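Local coordinates for protein multi-copper Oxidase CueO (Ochrobactrum, PDB 6EVG) that is a laccase-like multicopper oxidase that oxidises lignin model compounds and lignosulfonate, probably passing the electrons through its copper sites to dioxygen, at residues Glu30-Ala33 with Ser34-Lys38; His234-Leu237 with Ser238-Pro242; Thr263-Pro266 with Gly267-Tyr270; Pro453-His456 with Gln457-Trp460. One frame throughout, in Å; residues are numbered along the deposited sequence.

All four contacts are local turns in a beta-sandwich chain. Contacts 1 and 2 lie at the surface, contact 4 is partly buried, and contact 3 sits near the centre of the chain. Contact 1 stands apart, its nearest atoms about 17 Å from those of contact 3. Contacts 2 and 3 hold the same sheet, in which strands 233-237 and 262-264 are neighbours. His234 ND1 and Thr263 OG1, 2.7 Å apart, join them by a probable hydrogen bond. Contact 4 packs on contact 3 through Tyr270. Carboxylates receive backbone N-H groups in contacts 1, 2 and 3. Contact 2 adds arginines paired with an amide and a carboxylate; contact 4 uses a carbonyl and a ring face.

Contact 1. Residues Glu30-Ala33 with Ser34-Lys38; sequences EPDA and SGVVK
Asp32 folds its carboxylate back over the turn it begins, and OD1 receives two backbone N-H groups. Ser34 N lies 2.8 Å from Asp32 OD1, and the bond is bent, 134° at the hydrogen. Val36 N is 2.9 Å from Asp32 OD1, and that bond is much straighter. The two donors approach from opposite faces of the carboxylate plane. The first torsion of Asp32 (chi1 70°) sets CG between its own N and carbonyl carbon, which turns OD1 in over the following residues. The backbone here is a type I beta turn from Asp32 to Gly35, closed by Gly35 N on Asp32 O at 2.9 Å. It carries the chain from the loop after strand 28-29 into strand 36-46. Asp32 N also bonds to Val36 O at 3.0 Å, and a water bridges that oxygen to Glu30 O. On the apolar side, Pro31 CG lies 4.0 Å from Val37 CG2, the branch set beside the backbone N. Val76 touches both side chains from strand 75-82. Glu30 turns its carboxylate to Arg69 in a salt bridge. Lys38 is extended beyond CG. Lys38 NZ is 5.0 Å from Asp32 OD2, where opposite charges may attract weakly.

Contact 2. Residues His234-Leu237 with Ser238-Pro242; sequences HVRL and SDNRP
Arg236 reaches from the end of strand 233-237 to Asn240 in the loop that follows. Its first torsion (chi1 67°) puts CG between the backbone N and the carbonyl carbon, and the chain then runs extended from CG to NE. Arg236 NH1 donates to Asn240 OD1 at 2.9 Å. The amide oxygen sits at the edge of the guanidinium, near its plane, and the two flat groups are only 20° apart. Ser238 CA lies over one guanidinium face. The NE side of the same group makes a salt bridge to Asp295.

Leu237 comes next and opens a type I beta turn that ends at Asn240. Asn240 N donates to Leu237 O at 2.9 Å. The leucine side chain is buried, and Leu237 CD1 packs on the aliphatic part of Arg241, 3.4 Å from Arg241 CG, a tight approach. Val274 of strand 269-275 touches both side chains. A water links Leu237 N to Arg241 O.

Beyond the turn, Arg241 bends at chi3 (72°) and meets Asp239 side-on. Arg241 NE bonds to Asp239 OD1 at 3.0 Å, and Arg241 NH2 to Asp239 OD2 at 2.7 Å, each oxygen using its syn lone pair. Arg241 N also donates to OD1, which makes an Asx turn. This loop carries the chain from strand 233-237 in one sheet to strand 243-248 in another. The paired carboxylate and guanidinium probably offset each other's charge, while the neutral amide of Asn240 probably helps to fix the rotation of the Arg236 guanidinium, whose charge is met by Asp295.

Contact 3. Residues Thr263-Pro266 with Gly267-Tyr270; sequences TISP and GERY. With EDO (1,2-ethanediol), chain D.
Ser265 to Glu268 form a type II beta turn, closed by Glu268 N on Ser265 O at 3.0 Å, that takes the chain from strand 262-264 into strand 269-275. Gly267 has a positive phi of 93°, where a beta carbon would strike Pro266 O. Glu268 stretches back across the turn, extended beyond CG. Glu268 OE1 accepts from Ser265 N at 2.9 Å, on the anti side of the carboxylate. Ser265 OG donates to Glu268 OE1 as well, at 2.8 Å, from above the plane. A water adds a third bond to OE1 and ties it to Thr263 O. The other oxygen, OE2, pairs with Lys461 and takes a hydrogen bond from 1,2-ethanediol, probably from the crystallisation liquor. Ile264 and Tyr270 run antiparallel alongside each other, with Ile264 CG1 3.8 Å from Tyr270 CD2. A leucine in place of Glu268 would probably leave Ser265 N and OG without their acceptor and Lys461 without its countercharge. Arg269 forms a salt bridge with Asp462 through NH2, and Arg269 NH1 bonds to Gly267 O. Ser265, the water and Lys461 thus supply the buried carboxylate with donors, and the nearby Lys461 would probably help to keep it ionised.

Contact 4. Residues Pro453-His456 with Gln457-Trp460; sequences PPAH and QSGW
The first torsion of His456 (chi1 74°) places its ring between the backbone N and carbonyl carbon, and that of Gln457 (chi1 -63°) sets CG beside its own N, which turns both side chains the same way and lays them side by side. They sit on a short 3-10 turn in the loop between strands 442-448 and 463-466. Gln457 CG lies over one face of the His456 ring in a CH-pi contact, 3.8 Å from the centroid. Ring and amide planes are inclined by 56°. Further along the side chain, Gln457 OE1 is 3.3 Å from Pro454 CD. His456 ND1 bonds to Glu257 of strand 251-259, in a different sheet. An alanine in place of His456 would probably leave Gln457 CG without the ring beneath it and Glu257 without this partner.

The backbone is held by Gln457 N on Pro454 O at 2.9 Å, the i to i+3 spacing of a 3-10 turn. Pro453 adds a loose apolar approach, its CB 4.2 Å from Gln457 CB, and also packs on Ile445 and Leu448. A water joins His456 O to Gly459 N. Ser458 closes the turn with two bonds to one acceptor: Ser458 N meets Ala455 O at 3.1 Å, and Ser458 OG donates to the same Ala455 O at 2.7 Å.

Contact 1. Residues Glu30-Ala33 with Ser34-Lys38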
# COMPACT_ATOMS: atom_id res chain seq x y z
N GLU A 30 -4.30 1.77 19.83
CA GLU A 30 -3.31 2.76 20.24
C GLU A 30 -2.38 2.14 21.28
O GLU A 30 -2.75 1.15 21.92
CB GLU A 30 -4.00 4.02 20.80
CG GLU A 30 -4.84 4.70 19.73
CD GLU A 30 -5.72 5.80 20.26
OE1 GLU A 30 -6.63 5.52 21.09
OE2 GLU A 30 -5.54 6.99 19.90
N PRO A 31 -1.18 2.68 21.47
CA PRO A 31 -0.27 2.10 22.48
C PRO A 31 -0.94 2.07 23.85
O PRO A 31 -1.63 3.00 24.26
CB PRO A 31 0.91 3.03 22.44
CG PRO A 31 0.91 3.62 21.01
CD PRO A 31 -0.56 3.81 20.74
N ASP A 32 -0.68 0.98 24.58
CA ASP A 32 -1.26 0.77 25.92
C ASP A 32 -0.46 1.53 26.95
O ASP A 32 0.41 2.35 26.64
CB ASP A 32 -1.39 -0.72 26.18
CG ASP A 32 -0.05 -1.44 26.39
OD1 ASP A 32 0.99 -0.78 26.57
OD2 ASP A 32 -0.09 -2.72 26.42
N ALA A 33 -0.79 1.30 28.24
CA ALA A 33 -0.14 2.01 29.32
C ALA A 33 1.34 1.80 29.39
O ALA A 33 2.04 2.61 29.98
CB ALA A 33 -0.77 1.66 30.66
N SER A 34 1.83 0.71 28.80
CA SER A 34 3.27 0.44 28.70
C SER A 34 3.89 0.83 27.37
O SER A 34 5.07 0.51 27.11
CB SER A 34 3.52 -1.07 28.99
OG SER A 34 3.11 -1.46 30.28
N GLY A 35 3.16 1.49 26.52
CA GLY A 35 3.67 1.89 25.23
C GLY A 35 3.66 0.81 24.16
O GLY A 35 4.33 0.96 23.14
N VAL A 36 2.94 -0.28 24.42
CA VAL A 36 2.99 -1.47 23.53
C VAL A 36 1.74 -1.51 22.64
O VAL A 36 0.64 -1.22 23.11
CB VAL A 36 3.07 -2.74 24.39
CG1 VAL A 36 3.13 -3.96 23.52
CG2 VAL A 36 4.33 -2.68 25.27
N VAL A 37 1.96 -1.95 21.41
CA VAL A 37 0.93 -2.36 20.46
C VAL A 37 1.17 -3.83 20.15
O VAL A 37 2.21 -4.17 19.58
CB VAL A 37 0.98 -1.50 19.20
CG1 VAL A 37 0.03 -2.06 18.11
CG2 VAL A 37 0.62 -0.06 19.49
N LYS A 38 0.19 -4.68 20.45
CA LYS A 38 0.34 -6.12 20.24
C LYS A 38 -0.32 -6.56 18.93
O LYS A 38 -1.50 -6.26 18.68
CB LYS A 38 -0.28 -6.86 21.42
CG LYS A 38 0.42 -6.65 22.75
CD LYS A 38 -0.21 -7.36 23.95
CE LYS A 38 0.48 -6.93 25.22
NZ LYS A 38 -0.10 -7.67 26.36
O HOH W 1 -2.18 -1.39 22.62

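Contact 2. Residues His234-Leu237 with Ser238-Pro242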
# COMPACT_ATOMS: atom_id res chain seq x y z
N HIS A 234 -9.20 1.97 -10.47
CA HIS A 234 -9.35 3.26 -11.13
C HIS A 234 -10.76 3.72 -10.70
O HIS A 234 -11.74 3.37 -11.38
CB HIS A 234 -9.21 3.13 -12.65
CG HIS A 234 -7.98 2.43 -13.11
ND1 HIS A 234 -6.74 3.04 -13.18
CD2 HIS A 234 -7.81 1.15 -13.51
CE1 HIS A 234 -5.85 2.14 -13.61
NE2 HIS A 234 -6.48 0.99 -13.83
N VAL A 235 -10.83 4.43 -9.58
CA VAL A 235 -12.09 4.55 -8.87
C VAL A 235 -12.80 5.86 -9.11
O VAL A 235 -12.17 6.92 -9.14
CB VAL A 235 -11.94 4.29 -7.34
CG1 VAL A 235 -11.32 2.94 -7.06
CG2 VAL A 235 -11.20 5.36 -6.65
N ARG A 236 -14.11 5.78 -9.22
CA ARG A 236 -14.97 6.97 -9.28
C ARG A 236 -16.19 6.70 -8.42
O ARG A 236 -16.51 5.55 -8.12
CB ARG A 236 -15.41 7.33 -10.73
CG ARG A 236 -16.33 6.30 -11.35
CD ARG A 236 -17.07 6.88 -12.54
NE ARG A 236 -17.89 5.90 -13.21
CZ ARG A 236 -18.99 6.15 -13.88
NH1 ARG A 236 -19.56 7.34 -13.86
NH2 ARG A 236 -19.62 5.13 -14.46
N LEU A 237 -16.96 7.77 -8.17
CA LEU A 237 -18.32 7.59 -7.70
C LEU A 237 -19.29 7.58 -8.88
O LEU A 237 -19.00 8.11 -9.95
CB LEU A 237 -18.70 8.72 -6.71
CG LEU A 237 -18.00 8.56 -5.34
CD1 LEU A 237 -17.98 9.69 -4.36
CD2 LEU A 237 -18.33 7.31 -4.59
N SER A 238 -20.39 6.87 -8.72
CA SER A 238 -21.32 6.59 -9.81
C SER A 238 -21.98 7.89 -10.34
O SER A 238 -22.48 7.84 -11.49
CB SER A 238 -22.35 5.57 -9.40
OG SER A 238 -23.06 5.97 -8.27
N ASP A 239 -22.04 8.95 -9.57
CA ASP A 239 -22.52 10.24 -10.04
C ASP A 239 -21.38 11.20 -10.33
O ASP A 239 -21.62 12.42 -10.51
CB ASP A 239 -23.53 10.83 -9.08
CG ASP A 239 -22.98 11.16 -7.76
OD1 ASP A 239 -21.75 11.06 -7.48
OD2 ASP A 239 -23.85 11.51 -6.91
N ASN A 240 -20.15 10.71 -10.43
CA ASN A 240 -19.02 11.52 -10.82
C ASN A 240 -18.67 12.65 -9.92
O ASN A 240 -17.92 13.54 -10.30
CB ASN A 240 -19.14 12.01 -12.29
CG ASN A 240 -19.25 10.85 -13.25
OD1 ASN A 240 -18.38 9.95 -13.29
ND2 ASN A 240 -20.32 10.86 -14.03
N ARG A 241 -19.13 12.62 -8.66
CA ARG A 241 -18.76 13.71 -7.76
C ARG A 241 -17.28 13.69 -7.49
O ARG A 241 -16.62 12.64 -7.49
CB ARG A 241 -19.61 13.68 -6.49
CG ARG A 241 -19.30 12.54 -5.56
CD ARG A 241 -20.19 12.56 -4.32
NE ARG A 241 -21.55 12.17 -4.69
CZ ARG A 241 -22.52 12.13 -3.83
NH1 ARG A 241 -22.29 12.48 -2.56
NH2 ARG A 241 -23.68 11.68 -4.22
N PRO A 242 -16.70 14.86 -7.24
CA PRO A 242 -15.24 14.92 -7.13
C PRO A 242 -14.72 14.21 -5.88
O PRO A 242 -15.36 14.23 -4.81
CB PRO A 242 -14.96 16.44 -7.04
CG PRO A 242 -16.20 17.07 -6.85
CD PRO A 242 -17.31 16.20 -7.23
O HOH W 2 -16.20 10.38 -9.12

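Contact 3. Residues Thr263-Pro266 with Gly267-Tyr270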
# COMPACT_ATOMS: atom_id res chain seq x y z
N THR A 263 -6.57 6.66 -9.90
CA THR A 263 -5.85 5.38 -10.03
C THR A 263 -5.07 5.08 -8.76
O THR A 263 -4.35 5.98 -8.27
CB THR A 263 -4.92 5.38 -11.24
OG1 THR A 263 -5.74 5.48 -12.43
CG2 THR A 263 -4.03 4.17 -11.31
N ILE A 264 -5.16 3.87 -8.25
CA ILE A 264 -4.42 3.42 -7.09
C ILE A 264 -3.86 2.05 -7.40
O ILE A 264 -4.60 1.10 -7.64
CB ILE A 264 -5.28 3.39 -5.81
CG1 ILE A 264 -6.17 4.61 -5.65
CG2 ILE A 264 -4.40 3.21 -4.58
CD1 ILE A 264 -7.14 4.59 -4.59
N SER A 265 -2.51 1.94 -7.38
CA SER A 265 -1.84 0.67 -7.63
C SER A 265 -1.47 0.01 -6.30
O SER A 265 -1.48 0.68 -5.25
CB SER A 265 -0.62 0.89 -8.55
OG SER A 265 0.42 1.60 -7.93
N PRO A 266 -1.11 -1.28 -6.33
CA PRO A 266 -0.82 -1.99 -5.08
C PRO A 266 0.25 -1.29 -4.25
O PRO A 266 1.34 -1.01 -4.74
CB PRO A 266 -0.39 -3.37 -5.56
CG PRO A 266 -1.20 -3.57 -6.83
CD PRO A 266 -1.17 -2.21 -7.48
N GLY A 267 -0.09 -1.08 -2.97
CA GLY A 267 0.82 -0.40 -2.06
C GLY A 267 0.65 1.07 -1.92
O GLY A 267 1.12 1.64 -0.91
N GLU A 268 -0.01 1.73 -2.87
CA GLU A 268 -0.29 3.15 -2.77
C GLU A 268 -1.45 3.42 -1.85
O GLU A 268 -2.38 2.62 -1.71
CB GLU A 268 -0.62 3.75 -4.15
CG GLU A 268 0.51 3.78 -5.16
CD GLU A 268 0.08 4.65 -6.36
OE1 GLU A 268 -0.60 4.11 -7.25
OE2 GLU A 268 0.43 5.86 -6.34
N ARG A 269 -1.37 4.64 -1.29
CA ARG A 269 -2.46 5.17 -0.47
C ARG A 269 -2.82 6.55 -0.97
O ARG A 269 -1.96 7.35 -1.31
CB ARG A 269 -2.09 5.30 1.03
CG ARG A 269 -1.88 3.98 1.76
CD ARG A 269 -0.49 3.38 1.60
NE ARG A 269 0.50 4.16 2.31
CZ ARG A 269 1.79 4.20 2.01
NH1 ARG A 269 2.28 3.52 0.96
NH2 ARG A 269 2.62 4.91 2.78
N TYR A 270 -4.13 6.87 -0.93
CA TYR A 270 -4.59 8.24 -1.13
C TYR A 270 -5.69 8.52 -0.09
O TYR A 270 -6.58 7.69 0.12
CB TYR A 270 -5.18 8.45 -2.53
CG TYR A 270 -4.13 8.40 -3.62
CD1 TYR A 270 -3.41 9.53 -3.94
CD2 TYR A 270 -3.82 7.23 -4.28
CE1 TYR A 270 -2.43 9.49 -4.94
CE2 TYR A 270 -2.85 7.18 -5.27
CZ TYR A 270 -2.16 8.32 -5.58
OH TYR A 270 -1.13 8.29 -6.54
C1 EDO D . 1.35 7.70 -9.41
O1 EDO D . 1.58 6.44 -8.80
C2 EDO D . 2.07 7.76 -10.74
O2 EDO D . 1.53 6.84 -11.70
O HOH W 3 -1.63 6.08 -8.88

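Contact 4. Residues Pro453-His456 with Gln457-Trp460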
# COMPACT_ATOMS: atom_id res chain seq x y z
N PRO A 453 3.90 15.50 -12.85
CA PRO A 453 2.75 14.78 -12.35
C PRO A 453 1.63 15.71 -12.00
O PRO A 453 1.86 16.89 -11.67
CB PRO A 453 3.28 14.10 -11.08
CG PRO A 453 4.39 14.93 -10.63
CD PRO A 453 5.03 15.44 -11.90
N PRO A 454 0.39 15.20 -11.98
CA PRO A 454 -0.74 16.00 -11.44
C PRO A 454 -0.48 16.26 -9.97
O PRO A 454 0.22 15.51 -9.29
CB PRO A 454 -1.96 15.12 -11.68
CG PRO A 454 -1.40 13.77 -11.63
CD PRO A 454 -0.03 13.83 -12.27
N ALA A 455 -1.16 17.28 -9.44
CA ALA A 455 -0.96 17.68 -8.06
C ALA A 455 -1.15 16.52 -7.06
O ALA A 455 -0.37 16.38 -6.11
CB ALA A 455 -1.89 18.84 -7.67
N HIS A 456 -2.17 15.70 -7.28
CA HIS A 456 -2.45 14.62 -6.34
C HIS A 456 -1.31 13.59 -6.24
O HIS A 456 -1.27 12.83 -5.24
CB HIS A 456 -3.79 13.96 -6.59
CG HIS A 456 -3.90 13.05 -7.78
ND1 HIS A 456 -4.08 13.51 -9.07
CD2 HIS A 456 -3.99 11.70 -7.88
CE1 HIS A 456 -4.27 12.48 -9.89
NE2 HIS A 456 -4.20 11.36 -9.20
N GLN A 457 -0.44 13.52 -7.27
CA GLN A 457 0.66 12.58 -7.28
C GLN A 457 2.00 13.27 -7.05
O GLN A 457 3.04 12.64 -7.28
CB GLN A 457 0.68 11.85 -8.61
CG GLN A 457 -0.57 11.02 -8.85
CD GLN A 457 -0.70 10.44 -10.26
OE1 GLN A 457 0.12 10.70 -11.13
NE2 GLN A 457 -1.70 9.57 -10.45
N SER A 458 2.00 14.51 -6.59
CA SER A 458 3.21 15.34 -6.56
C SER A 458 3.88 15.45 -5.20
O SER A 458 4.97 16.02 -5.12
CB SER A 458 2.90 16.75 -7.07
OG SER A 458 2.07 17.45 -6.13
N GLY A 459 3.23 14.95 -4.15
CA GLY A 459 3.79 15.07 -2.80
C GLY A 459 4.83 13.98 -2.50
O GLY A 459 5.38 13.36 -3.39
N TRP A 460 5.07 13.77 -1.21
CA TRP A 460 5.97 12.65 -0.85
C TRP A 460 5.32 11.33 -1.09
O TRP A 460 4.14 11.13 -0.65
CB TRP A 460 6.42 12.78 0.61
CG TRP A 460 7.45 13.80 0.84
CD1 TRP A 460 7.36 14.99 1.50
CD2 TRP A 460 8.82 13.75 0.35
NE1 TRP A 460 8.54 15.67 1.46
CE2 TRP A 460 9.48 14.92 0.78
CE3 TRP A 460 9.54 12.78 -0.35
CZ2 TRP A 460 10.83 15.13 0.52
CZ3 TRP A 460 10.90 13.02 -0.59
CH2 TRP A 460 11.52 14.14 -0.14
O HOH W 4 1.18 13.05 -3.68